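Side-chain contact in glyoxalase family protein (Listeria monocytogenes, PDB 2P7O), which catalyses the hydration of the antibiotic fosfomycin, thereby conferring resistance, and is a manganese-binding member of the glyoxalase superfamily: residues A[72-76]-A[77-81]. Numbering follows the deposited sequence.
Sequences FQIQS and EEVDE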
loop_
_atom_site.group_PDB
_atom_site.type_symbol
_atom_site.label_atom_id
_atom_site.label_comp_id
_atom_site.label_asym_id
_atom_site.label_seq_id
_atom_site.Cartn_x
_atom_site.Cartn_y
_atom_site.Cartn_z
ATOM N N PHE A 72 4.989 -8.535 -0.280
ATOM C CA PHE A 72 5.144 -9.326 0.927
ATOM C C PHE A 72 6.389 -10.217 0.823
ATOM O O PHE A 72 6.750 -10.612 -0.275
ATOM C CB PHE A 72 3.934 -10.275 1.114
ATOM C CG PHE A 72 2.705 -9.472 1.559
ATOM C CD1 PHE A 72 1.729 -9.110 0.652
ATOM C CD2 PHE A 72 2.530 -9.166 2.898
ATOM C CE1 PHE A 72 0.597 -8.445 1.112
ATOM C CE2 PHE A 72 1.469 -8.403 3.339
ATOM C CZ PHE A 72 0.466 -8.065 2.440
ATOM N N GLN A 73 6.957 -10.492 2.009
ATOM C CA GLN A 73 8.142 -11.300 2.109
ATOM C C GLN A 73 7.854 -12.809 2.127
ATOM O O GLN A 73 7.053 -13.315 2.944
ATOM C CB GLN A 73 8.934 -10.927 3.388
ATOM C CG GLN A 73 10.407 -11.366 3.289
ATOM C CD GLN A 73 11.270 -10.742 4.383
ATOM O OE1 GLN A 73 12.161 -11.459 4.847
ATOM N NE2 GLN A 73 11.059 -9.492 4.851
ATOM N N ILE A 74 8.576 -13.548 1.249
ATOM C CA ILE A 74 8.515 -15.023 1.325
ATOM C C ILE A 74 9.946 -15.537 1.221
ATOM O O ILE A 74 10.897 -14.773 0.951
ATOM C CB ILE A 74 7.669 -15.692 0.221
ATOM C CG1 ILE A 74 8.134 -15.249 -1.188
ATOM C CG2 ILE A 74 6.204 -15.285 0.408
ATOM C CD1 ILE A 74 7.530 -16.100 -2.296
ATOM N N GLN A 75 10.073 -16.857 1.449
ATOM C CA GLN A 75 11.416 -17.429 1.360
ATOM C C GLN A 75 11.668 -18.015 -0.022
ATOM O O GLN A 75 10.748 -18.455 -0.716
ATOM C CB GLN A 75 11.533 -18.568 2.392
ATOM C CG GLN A 75 11.107 -18.137 3.815
ATOM C CD GLN A 75 12.085 -17.054 4.245
ATOM O OE1 GLN A 75 13.295 -17.258 4.061
ATOM N NE2 GLN A 75 11.577 -15.886 4.642
ATOM N N SER A 76 12.960 -17.975 -0.389
ATOM C CA SER A 76 13.377 -18.482 -1.682
ATOM C C SER A 76 12.836 -19.880 -1.909
ATOM O O SER A 76 12.386 -20.213 -3.018
ATOM C CB SER A 76 14.918 -18.462 -1.710
ATOM O OG SER A 76 15.366 -17.170 -1.275
ATOM N N GLU A 77 12.806 -20.750 -0.899
ATOM C CA GLU A 77 12.327 -22.103 -1.196
ATOM C C GLU A 77 10.806 -22.210 -1.388
ATOM O O GLU A 77 10.327 -23.330 -1.660
ATOM C CB GLU A 77 12.800 -23.035 -0.082
ATOM C CG GLU A 77 14.305 -22.982 0.164
ATOM C CD GLU A 77 14.736 -22.074 1.307
ATOM O OE1 GLU A 77 14.051 -21.059 1.567
ATOM O OE2 GLU A 77 15.782 -22.350 1.935
ATOM N N GLU A 78 10.063 -21.093 -1.298
ATOM C CA GLU A 78 8.609 -21.160 -1.516
ATOM C C GLU A 78 8.205 -20.488 -2.836
ATOM O O GLU A 78 7.020 -20.432 -3.186
ATOM C CB GLU A 78 7.926 -20.302 -0.414
ATOM C CG GLU A 78 8.349 -20.714 1.005
ATOM C CD GLU A 78 7.662 -19.847 2.051
ATOM O OE1 GLU A 78 6.862 -20.454 2.789
ATOM O OE2 GLU A 78 7.830 -18.595 2.096
ATOM N N VAL A 79 9.162 -19.883 -3.539
ATOM C CA VAL A 79 8.785 -19.130 -4.754
ATOM C C VAL A 79 8.037 -19.970 -5.775
ATOM O O VAL A 79 7.037 -19.480 -6.301
ATOM C CB VAL A 79 10.043 -18.557 -5.441
ATOM C CG1 VAL A 79 9.695 -17.945 -6.812
ATOM C CG2 VAL A 79 10.686 -17.493 -4.539
ATOM N N ASP A 80 8.524 -21.144 -6.143
ATOM C CA ASP A 80 7.818 -21.944 -7.149
ATOM C C ASP A 80 6.434 -22.390 -6.694
ATOM O O ASP A 80 5.437 -22.416 -7.435
ATOM C CB ASP A 80 8.713 -23.160 -7.558
ATOM C CG ASP A 80 10.020 -22.652 -8.161
ATOM O OD1 ASP A 80 9.993 -21.980 -9.226
ATOM O OD2 ASP A 80 11.152 -22.782 -7.622
ATOM N N GLU A 81 6.295 -22.738 -5.420
ATOM C CA GLU A 81 5.004 -23.131 -4.850
ATOM C C GLU A 81 3.983 -21.996 -4.908
ATOM O O GLU A 81 2.806 -22.192 -5.269
ATOM C CB GLU A 81 5.196 -23.585 -3.385
ATOM C CG GLU A 81 4.164 -24.613 -2.917
ATOM C CD GLU A 81 3.044 -23.918 -2.162
ATOM O OE1 GLU A 81 3.377 -23.504 -1.031
ATOM O OE2 GLU A 81 1.958 -23.741 -2.773
HETATM O O HOH W 1 15.367 -18.510 2.861
HETATM O O HOH W 2 10.967 -22.230 -5.116
#
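Glu-78 reaches back along the chain to the backbone of Gln-75, and the two residues grip each other twice. Glu-78 is deposited in two conformers; in the one described, its OE2 accepts the N-H of Gln-75 at 2.9 Å in an almost straight bond (177°), on the anti side of the carboxylate and somewhat out of its plane. Staggering beside the backbone N (chi1 -54°) and a fully extended CG-CD arm carry the carboxylate that far. In return, Glu-78 N donates to Gln-75 O at 2.8 Å from above the carbonyl plane, and Val-79 N donates to Ser-76 O at a longer 3.3 Å. The two backbone bonds close overlapping turns, 75-78 and 76-79. The side-chain bond resembles one half of a capping box; the reciprocal bond, from Glu-78 N to the Gln-75 side chain, is not formed. The turns lead from strand 69-73 into helix 79-89, the beta-alpha connection of the second βαβββ module of the glyoxalase fold. In the same conformer Glu-78 OE1 accepts a hydrogen bond from Met-1 N of the second subunit, tying the turn to the dimer interface.

Apolar contact is slight: Ile-74 CD1 meets Val-79 CG2 at 4.1 Å, the side chains crossing at about a right angle, and Leu-119 also packs against Ile-74. On the exposed side, water 1 donates to Gln-75 OE1 (2.7 Å) and Glu-77 OE1 (3.1 Å). Water 2 joins Ser-76 O to Asp-80, accepting from Asp-80 N and donating to OD2 at 2.6 Å; that carboxylate also forms a salt bridge with Arg-105.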